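Local coordinates for protein ElaA (Pseudomonas aeruginosa, PDB 1XEB), which belongs to the GNAT superfamily and probably transfers an acyl group, such as acetyl, from acyl-coenzyme A to an amine, at residues D68-I78 against A104-L115. Numbering follows the deposited sequence.
Sequences DPVRHEGQVVI and AERLWLDTPVYL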
loop_
_atom_site.group_PDB
_atom_site.type_symbol
_atom_site.label_atom_id
_atom_site.label_comp_id
_atom_site.label_asym_id
_atom_site.label_seq_id
_atom_site.Cartn_x
_atom_site.Cartn_y
_atom_site.Cartn_z
ATOM N N ASP A 68 1.056 -0.761 11.285
ATOM C CA ASP A 68 0.597 -1.608 12.392
ATOM C C ASP A 68 -0.615 -1.059 13.137
ATOM O O ASP A 68 -0.803 0.155 13.253
ATOM C CB ASP A 68 1.726 -1.901 13.400
ATOM C CG ASP A 68 2.118 -0.694 14.231
ATOM O OD1 ASP A 68 3.176 -0.107 13.931
ATOM O OD2 ASP A 68 1.382 -0.333 15.183
ATOM N N PRO A 69 -1.442 -1.967 13.677
ATOM C CA PRO A 69 -2.663 -1.653 14.414
ATOM C C PRO A 69 -2.586 -0.866 15.721
ATOM O O PRO A 69 -3.460 -0.028 15.963
ATOM C CB PRO A 69 -3.323 -3.026 14.569
ATOM C CG PRO A 69 -2.170 -3.944 14.656
ATOM C CD PRO A 69 -1.252 -3.426 13.584
ATOM N N VAL A 70 -1.581 -1.094 16.570
ATOM C CA VAL A 70 -1.558 -0.317 17.810
ATOM C C VAL A 70 -1.382 1.175 17.505
ATOM O O VAL A 70 -1.909 2.021 18.217
ATOM C CB VAL A 70 -0.461 -0.787 18.803
ATOM C CG1 VAL A 70 -0.075 -2.220 18.511
ATOM C CG2 VAL A 70 0.726 0.162 18.795
ATOM N N ARG A 71 -0.660 1.498 16.430
ATOM C CA ARG A 71 -0.466 2.895 16.051
ATOM C C ARG A 71 -1.628 3.444 15.228
ATOM O O ARG A 71 -1.672 4.634 14.911
ATOM C CB ARG A 71 0.842 3.063 15.281
ATOM C CG ARG A 71 1.937 3.711 16.114
ATOM C CD ARG A 71 3.305 3.204 15.750
ATOM N NE ARG A 71 4.345 3.890 16.517
ATOM C CZ ARG A 71 4.621 5.190 16.424
ATOM N NH1 ARG A 71 5.586 5.716 17.163
ATOM N NH2 ARG A 71 3.943 5.970 15.589
ATOM N N HIS A 72 -2.589 2.580 14.903
ATOM C CA HIS A 72 -3.740 3.002 14.120
ATOM C C HIS A 72 -5.093 2.496 14.630
ATOM O O HIS A 72 -5.815 1.755 13.958
ATOM C CB HIS A 72 -3.489 2.625 12.659
ATOM C CG HIS A 72 -2.279 3.298 12.095
ATOM N ND1 HIS A 72 -2.260 4.642 11.794
ATOM C CD2 HIS A 72 -1.007 2.859 11.933
ATOM C CE1 HIS A 72 -1.029 5.002 11.480
ATOM N NE2 HIS A 72 -0.249 3.938 11.559
ATOM N N GLU A 73 -5.414 2.909 15.849
ATOM C CA GLU A 73 -6.676 2.581 16.492
ATOM C C GLU A 73 -7.276 1.192 16.225
ATOM O O GLU A 73 -8.483 1.073 15.992
ATOM C CB GLU A 73 -7.706 3.640 16.119
ATOM C CG GLU A 73 -7.305 5.070 16.436
ATOM C CD GLU A 73 -6.356 5.666 15.410
ATOM O OE1 GLU A 73 -6.413 5.252 14.226
ATOM O OE2 GLU A 73 -5.573 6.563 15.785
ATOM N N GLY A 74 -6.440 0.154 16.259
ATOM C CA GLY A 74 -6.923 -1.208 16.063
ATOM C C GLY A 74 -7.266 -1.719 14.675
ATOM O O GLY A 74 -8.090 -2.626 14.538
ATOM N N GLN A 75 -6.644 -1.155 13.647
ATOM C CA GLN A 75 -6.881 -1.592 12.275
ATOM C C GLN A 75 -5.512 -1.636 11.571
ATOM O O GLN A 75 -4.675 -0.764 11.821
ATOM C CB GLN A 75 -7.788 -0.597 11.531
ATOM C CG GLN A 75 -9.032 -0.091 12.283
ATOM C CD GLN A 75 -10.033 0.645 11.359
ATOM O OE1 GLN A 75 -10.987 0.035 10.828
ATOM N NE2 GLN A 75 -9.815 1.950 11.157
ATOM N N VAL A 76 -5.253 -2.647 10.738
ATOM C CA VAL A 76 -3.986 -2.650 10.018
ATOM C C VAL A 76 -4.303 -1.763 8.819
ATOM O O VAL A 76 -5.336 -1.938 8.187
ATOM C CB VAL A 76 -3.529 -4.075 9.520
ATOM C CG1 VAL A 76 -3.798 -5.135 10.581
ATOM C CG2 VAL A 76 -4.194 -4.428 8.219
ATOM N N VAL A 77 -3.449 -0.788 8.531
ATOM C CA VAL A 77 -3.703 0.111 7.415
ATOM C C VAL A 77 -2.829 -0.195 6.213
ATOM O O VAL A 77 -1.601 -0.230 6.312
ATOM C CB VAL A 77 -3.499 1.597 7.826
ATOM C CG1 VAL A 77 -3.739 2.525 6.629
ATOM C CG2 VAL A 77 -4.450 1.959 8.948
ATOM N N ILE A 78 -3.484 -0.426 5.078
ATOM C CA ILE A 78 -2.811 -0.722 3.813
ATOM C C ILE A 78 -2.824 0.573 3.002
ATOM O O ILE A 78 -3.858 1.200 2.872
ATOM C CB ILE A 78 -3.572 -1.828 3.051
ATOM C CG1 ILE A 78 -3.162 -3.189 3.573
ATOM C CG2 ILE A 78 -3.324 -1.731 1.567
ATOM C CD1 ILE A 78 -4.037 -4.294 3.041
ATOM N N ALA A 104 -0.881 -9.293 6.609
ATOM C CA ALA A 104 -1.668 -8.753 7.712
ATOM C C ALA A 104 -2.109 -9.895 8.636
ATOM O O ALA A 104 -2.045 -9.788 9.865
ATOM C CB ALA A 104 -2.898 -8.017 7.165
ATOM N N GLU A 105 -2.552 -10.984 8.012
ATOM C CA GLU A 105 -3.011 -12.172 8.705
ATOM C C GLU A 105 -1.870 -12.768 9.536
ATOM O O GLU A 105 -2.038 -13.097 10.708
ATOM C CB GLU A 105 -3.511 -13.178 7.664
ATOM C CG GLU A 105 -3.584 -14.615 8.118
ATOM C CD GLU A 105 -5.004 -15.118 8.231
ATOM O OE1 GLU A 105 -5.226 -16.316 7.933
ATOM O OE2 GLU A 105 -5.893 -14.321 8.625
ATOM N N ARG A 106 -0.707 -12.885 8.909
ATOM C CA ARG A 106 0.481 -13.429 9.553
ATOM C C ARG A 106 0.943 -12.544 10.708
ATOM O O ARG A 106 1.201 -13.033 11.802
ATOM C CB ARG A 106 1.603 -13.547 8.519
ATOM C CG ARG A 106 2.807 -14.383 8.932
ATOM C CD ARG A 106 3.895 -14.319 7.857
ATOM N NE ARG A 106 4.795 -13.183 8.050
ATOM C CZ ARG A 106 5.019 -12.226 7.153
ATOM N NH1 ARG A 106 4.405 -12.242 5.968
ATOM N NH2 ARG A 106 5.868 -11.250 7.443
ATOM N N LEU A 107 1.026 -11.237 10.465
ATOM C CA LEU A 107 1.499 -10.279 11.476
ATOM C C LEU A 107 0.500 -9.876 12.557
ATOM O O LEU A 107 0.835 -9.819 13.734
ATOM C CB LEU A 107 2.017 -9.006 10.785
ATOM C CG LEU A 107 3.223 -9.150 9.829
ATOM C CD1 LEU A 107 3.453 -7.859 9.070
ATOM C CD2 LEU A 107 4.474 -9.530 10.630
ATOM N N TRP A 108 -0.733 -9.605 12.160
ATOM C CA TRP A 108 -1.738 -9.165 13.110
ATOM C C TRP A 108 -3.024 -9.979 12.990
ATOM O O TRP A 108 -4.121 -9.427 12.831
ATOM C CB TRP A 108 -2.000 -7.686 12.857
ATOM C CG TRP A 108 -0.732 -6.863 12.883
ATOM C CD1 TRP A 108 -0.028 -6.481 13.991
ATOM C CD2 TRP A 108 -0.045 -6.286 11.757
ATOM N NE1 TRP A 108 1.043 -5.697 13.628
ATOM C CE2 TRP A 108 1.057 -5.564 12.265
ATOM C CE3 TRP A 108 -0.258 -6.308 10.373
ATOM C CZ2 TRP A 108 1.950 -4.866 11.434
ATOM C CZ3 TRP A 108 0.627 -5.611 9.543
ATOM C CH2 TRP A 108 1.718 -4.900 10.080
ATOM N N LEU A 109 -2.869 -11.298 13.068
ATOM C CA LEU A 109 -3.983 -12.226 12.959
ATOM C C LEU A 109 -5.283 -11.667 13.525
ATOM O O LEU A 109 -5.302 -11.069 14.605
ATOM C CB LEU A 109 -3.645 -13.536 13.667
ATOM C CG LEU A 109 -4.776 -14.571 13.627
ATOM C CD1 LEU A 109 -5.040 -14.987 12.185
ATOM C CD2 LEU A 109 -4.396 -15.784 14.472
ATOM N N ASP A 110 -6.363 -11.850 12.771
ATOM C CA ASP A 110 -7.690 -11.395 13.171
ATOM C C ASP A 110 -7.855 -9.901 13.399
ATOM O O ASP A 110 -8.793 -9.483 14.081
ATOM C CB ASP A 110 -8.154 -12.145 14.422
ATOM C CG ASP A 110 -8.449 -13.608 14.149
ATOM O OD1 ASP A 110 -8.703 -14.353 15.120
ATOM O OD2 ASP A 110 -8.429 -14.016 12.965
ATOM N N THR A 111 -6.951 -9.095 12.852
ATOM C CA THR A 111 -7.080 -7.649 12.986
ATOM C C THR A 111 -7.657 -7.158 11.667
ATOM O O THR A 111 -7.108 -7.446 10.602
ATOM C CB THR A 111 -5.722 -6.978 13.202
ATOM O OG1 THR A 111 -5.079 -7.560 14.342
ATOM C CG2 THR A 111 -5.901 -5.485 13.416
ATOM N N PRO A 112 -8.783 -6.430 11.711
ATOM C CA PRO A 112 -9.370 -5.940 10.465
ATOM C C PRO A 112 -8.425 -5.012 9.714
ATOM O O PRO A 112 -7.629 -4.307 10.321
ATOM C CB PRO A 112 -10.650 -5.244 10.929
ATOM C CG PRO A 112 -10.351 -4.865 12.312
ATOM C CD PRO A 112 -9.619 -6.051 12.856
ATOM N N VAL A 113 -8.533 -5.030 8.385
ATOM C CA VAL A 113 -7.693 -4.222 7.511
ATOM C C VAL A 113 -8.429 -2.999 6.955
ATOM O O VAL A 113 -9.587 -3.093 6.518
ATOM C CB VAL A 113 -7.161 -5.082 6.324
ATOM C CG1 VAL A 113 -6.257 -4.239 5.441
ATOM C CG2 VAL A 113 -6.379 -6.285 6.858
ATOM N N TYR A 114 -7.751 -1.854 6.960
ATOM C CA TYR A 114 -8.355 -0.624 6.468
ATOM C C TYR A 114 -7.532 0.041 5.371
ATOM O O TYR A 114 -6.305 0.029 5.399
ATOM C CB TYR A 114 -8.589 0.358 7.636
ATOM C CG TYR A 114 -9.125 1.714 7.220
ATOM C CD1 TYR A 114 -8.281 2.693 6.692
ATOM C CD2 TYR A 114 -10.479 1.993 7.290
ATOM C CE1 TYR A 114 -8.781 3.916 6.239
ATOM C CE2 TYR A 114 -10.992 3.204 6.841
ATOM C CZ TYR A 114 -10.142 4.165 6.313
ATOM O OH TYR A 114 -10.656 5.364 5.832
ATOM N N LEU A 115 -8.226 0.611 4.394
ATOM C CA LEU A 115 -7.553 1.312 3.313
ATOM C C LEU A 115 -8.428 2.445 2.842
ATOM O O LEU A 115 -9.650 2.437 3.041
ATOM C CB LEU A 115 -7.216 0.364 2.143
ATOM C CG LEU A 115 -8.324 -0.372 1.363
ATOM C CD1 LEU A 115 -9.113 0.578 0.499
ATOM C CD2 LEU A 115 -7.678 -1.415 0.468
#
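Val76 and Val77 pair with Val113 and Tyr114 as the first residues of two parallel strands, their N-to-C directions 36° apart. Val76 is gripped from both ends: its N gives a hydrogen bond to Pro112 O at 2.9 Å, and its O receives Tyr114 N at 2.7 Å, almost straight on. Tyr114 O then takes Ile78 N, which gives the alternating pattern of a parallel pair.

On the sheet face that carries Val76 and Val113, the side chains meet the end of helix 92-108. With CG1 anti to its own carbonyl carbon (chi1 -41°), Val76 pushes that methyl between Thr111 CG2, 3.5 Å away, and the six-membered part of the Trp108 indole, where CE3 lies at 3.7 Å. Its other methyl, CG2, reaches Ala104 CB one helical turn before Trp108. The Pro69 ring sits over one face of the indole, CD above the five-membered ring in a CH-pi contact, while Asp68 CB lies obliquely near Trp108 CZ2 at 3.6 Å. Leu107 CB backs the opposite indole face. Asp68 turns its carboxylate away from the indole: OD2 takes Arg71 N in an Asx motif, and OD1 accepts from Asp48 N. Thr111 OG1 bonds back to Trp108 O across a type II turn, and its CG2 also touches Pro69 CB at 3.7 Å. On the other sheet face, the Gln75 amide crosses the Tyr114 ring at a slant, NE2 3.9 Å from CD2, the two planes 43° apart.

The paired strands 76-83 and 113-118 and helix 92-108 form a right-handed beta-alpha-beta crossover, a central element of the GNAT fold; the Asp68-Pro69 loop before strand 76-83 covers the Trp108 indole. Strand 59-67 flanks this pair beyond Val77, strand 142-149 beyond Val113 and Leu115, and Ile78 packs against Ala100 and Leu101 of the helix.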